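Local structure of PCF11 protein (Saccharomyces cerevisiae, 1SZ9) at residues I70-G75 / K110-P115. The protein binds the carboxy-terminal domain of RNA polymerase II through its CTD-interacting domain and takes part in 3'-end processing of mRNA. Sequence-based numbering, arbitrary orientation.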
loop_
_atom_site.group_PDB
_atom_site.type_symbol
_atom_site.label_atom_id
_atom_site.label_comp_id
_atom_site.label_asym_id
_atom_site.label_seq_id
_atom_site.Cartn_x
_atom_site.Cartn_y
_atom_site.Cartn_z
ATOM N N ILE A 70 0.645 -0.534 -7.186
ATOM C CA ILE A 70 -0.463 -1.314 -7.713
ATOM C C ILE A 70 -1.745 -0.472 -7.832
ATOM O O ILE A 70 -2.435 -0.504 -8.856
ATOM C CB ILE A 70 -0.708 -2.562 -6.824
ATOM C CG1 ILE A 70 0.421 -3.581 -7.067
ATOM C CG2 ILE A 70 -2.102 -3.160 -7.094
ATOM C CD1 ILE A 70 0.519 -4.647 -5.980
ATOM N N CYS A 71 -2.065 0.299 -6.799
ATOM C CA CYS A 71 -3.261 1.126 -6.856
ATOM C C CYS A 71 -3.190 2.258 -7.880
ATOM O O CYS A 71 -4.148 2.499 -8.612
ATOM C CB CYS A 71 -3.570 1.699 -5.479
ATOM S SG CYS A 71 -4.135 0.438 -4.338
ATOM N N LYS A 72 -2.063 2.957 -7.923
ATOM C CA LYS A 72 -1.884 4.063 -8.862
ATOM C C LYS A 72 -1.756 3.651 -10.335
ATOM O O LYS A 72 -2.190 4.378 -11.222
ATOM C CB LYS A 72 -0.645 4.868 -8.492
ATOM C CG LYS A 72 -0.879 5.896 -7.402
ATOM C CD LYS A 72 0.398 6.641 -7.090
ATOM C CE LYS A 72 0.172 7.742 -6.058
ATOM N NZ LYS A 72 1.487 8.300 -5.650
ATOM N N ASN A 73 -1.162 2.494 -10.595
ATOM C CA ASN A 73 -0.946 2.070 -11.973
ATOM C C ASN A 73 -1.926 1.057 -12.517
ATOM O O ASN A 73 -2.142 1.000 -13.726
ATOM C CB ASN A 73 0.484 1.552 -12.131
ATOM C CG ASN A 73 1.509 2.605 -11.759
ATOM O OD1 ASN A 73 1.493 3.706 -12.303
ATOM N ND2 ASN A 73 2.394 2.279 -10.824
ATOM N N VAL A 74 -2.492 0.243 -11.637
ATOM C CA VAL A 74 -3.464 -0.745 -12.063
ATOM C C VAL A 74 -4.849 -0.180 -11.770
ATOM O O VAL A 74 -5.715 -0.175 -12.644
ATOM C CB VAL A 74 -3.291 -2.092 -11.325
ATOM C CG1 VAL A 74 -4.213 -3.155 -11.948
ATOM C CG2 VAL A 74 -1.839 -2.557 -11.415
ATOM N N GLY A 75 -5.039 0.315 -10.547
ATOM C CA GLY A 75 -6.321 0.872 -10.142
ATOM C C GLY A 75 -7.251 -0.223 -9.664
ATOM O O GLY A 75 -6.846 -1.090 -8.891
ATOM N N LYS A 110 -0.262 12.227 0.959
ATOM C CA LYS A 110 -0.551 13.440 0.211
ATOM C C LYS A 110 -0.837 13.134 -1.257
ATOM O O LYS A 110 -1.769 13.678 -1.831
ATOM C CB LYS A 110 0.620 14.423 0.278
ATOM C CG LYS A 110 0.666 15.305 1.521
ATOM C CD LYS A 110 1.778 16.326 1.330
ATOM C CE LYS A 110 1.865 17.310 2.467
ATOM N NZ LYS A 110 2.873 18.347 2.112
ATOM N N LEU A 111 -0.037 12.261 -1.866
ATOM C CA LEU A 111 -0.265 11.937 -3.273
ATOM C C LEU A 111 -1.530 11.102 -3.464
ATOM O O LEU A 111 -2.087 11.089 -4.560
ATOM C CB LEU A 111 0.948 11.216 -3.871
ATOM C CG LEU A 111 2.250 12.016 -3.848
ATOM C CD1 LEU A 111 3.343 11.205 -4.527
ATOM C CD2 LEU A 111 2.070 13.362 -4.561
ATOM N N TRP A 112 -1.999 10.412 -2.416
ATOM C CA TRP A 112 -3.234 9.630 -2.562
ATOM C C TRP A 112 -4.429 10.571 -2.745
ATOM O O TRP A 112 -5.449 10.168 -3.277
ATOM C CB TRP A 112 -3.525 8.729 -1.347
ATOM C CG TRP A 112 -2.603 7.541 -1.159
ATOM C CD1 TRP A 112 -1.786 6.971 -2.093
ATOM C CD2 TRP A 112 -2.450 6.766 0.035
ATOM N NE1 TRP A 112 -1.129 5.878 -1.552
ATOM C CE2 TRP A 112 -1.520 5.735 -0.246
ATOM C CE3 TRP A 112 -3.006 6.845 1.319
ATOM C CZ2 TRP A 112 -1.134 4.783 0.717
ATOM C CZ3 TRP A 112 -2.625 5.897 2.277
ATOM C CH2 TRP A 112 -1.696 4.882 1.965
ATOM N N LEU A 113 -4.302 11.815 -2.288
ATOM C CA LEU A 113 -5.380 12.814 -2.411
ATOM C C LEU A 113 -5.535 13.313 -3.855
ATOM O O LEU A 113 -6.587 13.789 -4.241
ATOM C CB LEU A 113 -5.104 14.004 -1.480
ATOM C CG LEU A 113 -5.714 14.061 -0.070
ATOM C CD1 LEU A 113 -6.266 12.723 0.379
ATOM C CD2 LEU A 113 -4.665 14.589 0.883
ATOM N N ASN A 114 -4.483 13.200 -4.649
ATOM C CA ASN A 114 -4.522 13.617 -6.047
ATOM C C ASN A 114 -3.552 12.729 -6.842
ATOM O O ASN A 114 -2.544 13.201 -7.376
ATOM C CB ASN A 114 -4.145 15.103 -6.173
ATOM C CG ASN A 114 -4.232 15.609 -7.616
ATOM O OD1 ASN A 114 -5.125 15.207 -8.365
ATOM N ND2 ASN A 114 -3.306 16.498 -8.005
ATOM N N PRO A 115 -3.862 11.421 -6.945
ATOM C CA PRO A 115 -2.995 10.480 -7.668
ATOM C C PRO A 115 -2.868 10.787 -9.163
ATOM O O PRO A 115 -3.869 10.983 -9.844
ATOM C CB PRO A 115 -3.669 9.140 -7.432
ATOM C CG PRO A 115 -5.144 9.515 -7.470
ATOM C CD PRO A 115 -5.180 10.815 -6.658
#
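Lys72 reaches from the last turn of helix 57-73 to the C-terminal end of helix 99-112, and its side chain makes all the contacts between 70-75 and 110-115, the methylenes toward Pro115 and Trp112 and the ammonium group toward Leu111. With CG anti to the carbonyl carbon (chi1 -83°) and the chain extended beyond it, the side chain reaches across to 110-115 and crosses that of Leu111 at about a right angle. Its ammonium nitrogen NZ ends 3.5 Å from CB and 3.6 Å from CD1 of Leu111, against apolar carbon. Nearer the backbone, CG of Lys72 lies 4.3 Å from CB of the Pro115 ring, while CE approaches CD1 of Trp112 at 4.5 Å, at the edge of the indole and near its plane. The contact links the C-terminal end of helix 57-73 to the end of helix 99-112 and the turn that follows it, in the all-helical CID fold, a right-handed superhelical array resembling ARM repeats, and Leu122 and Asn116 also touch Lys72.

Polar links run through Asp68, one turn before Lys72: its OD1 hydrogen-bonds with NE1 of Trp112, and its OD2 forms a long, weak ion pair with Lys72 NZ. Within 70-75, Ile70 O accepts hydrogen bonds from both Val74 N (2.9 Å) and Gly75 N (3.2 Å), where the chain leaves the helix with positive phi at Gly75.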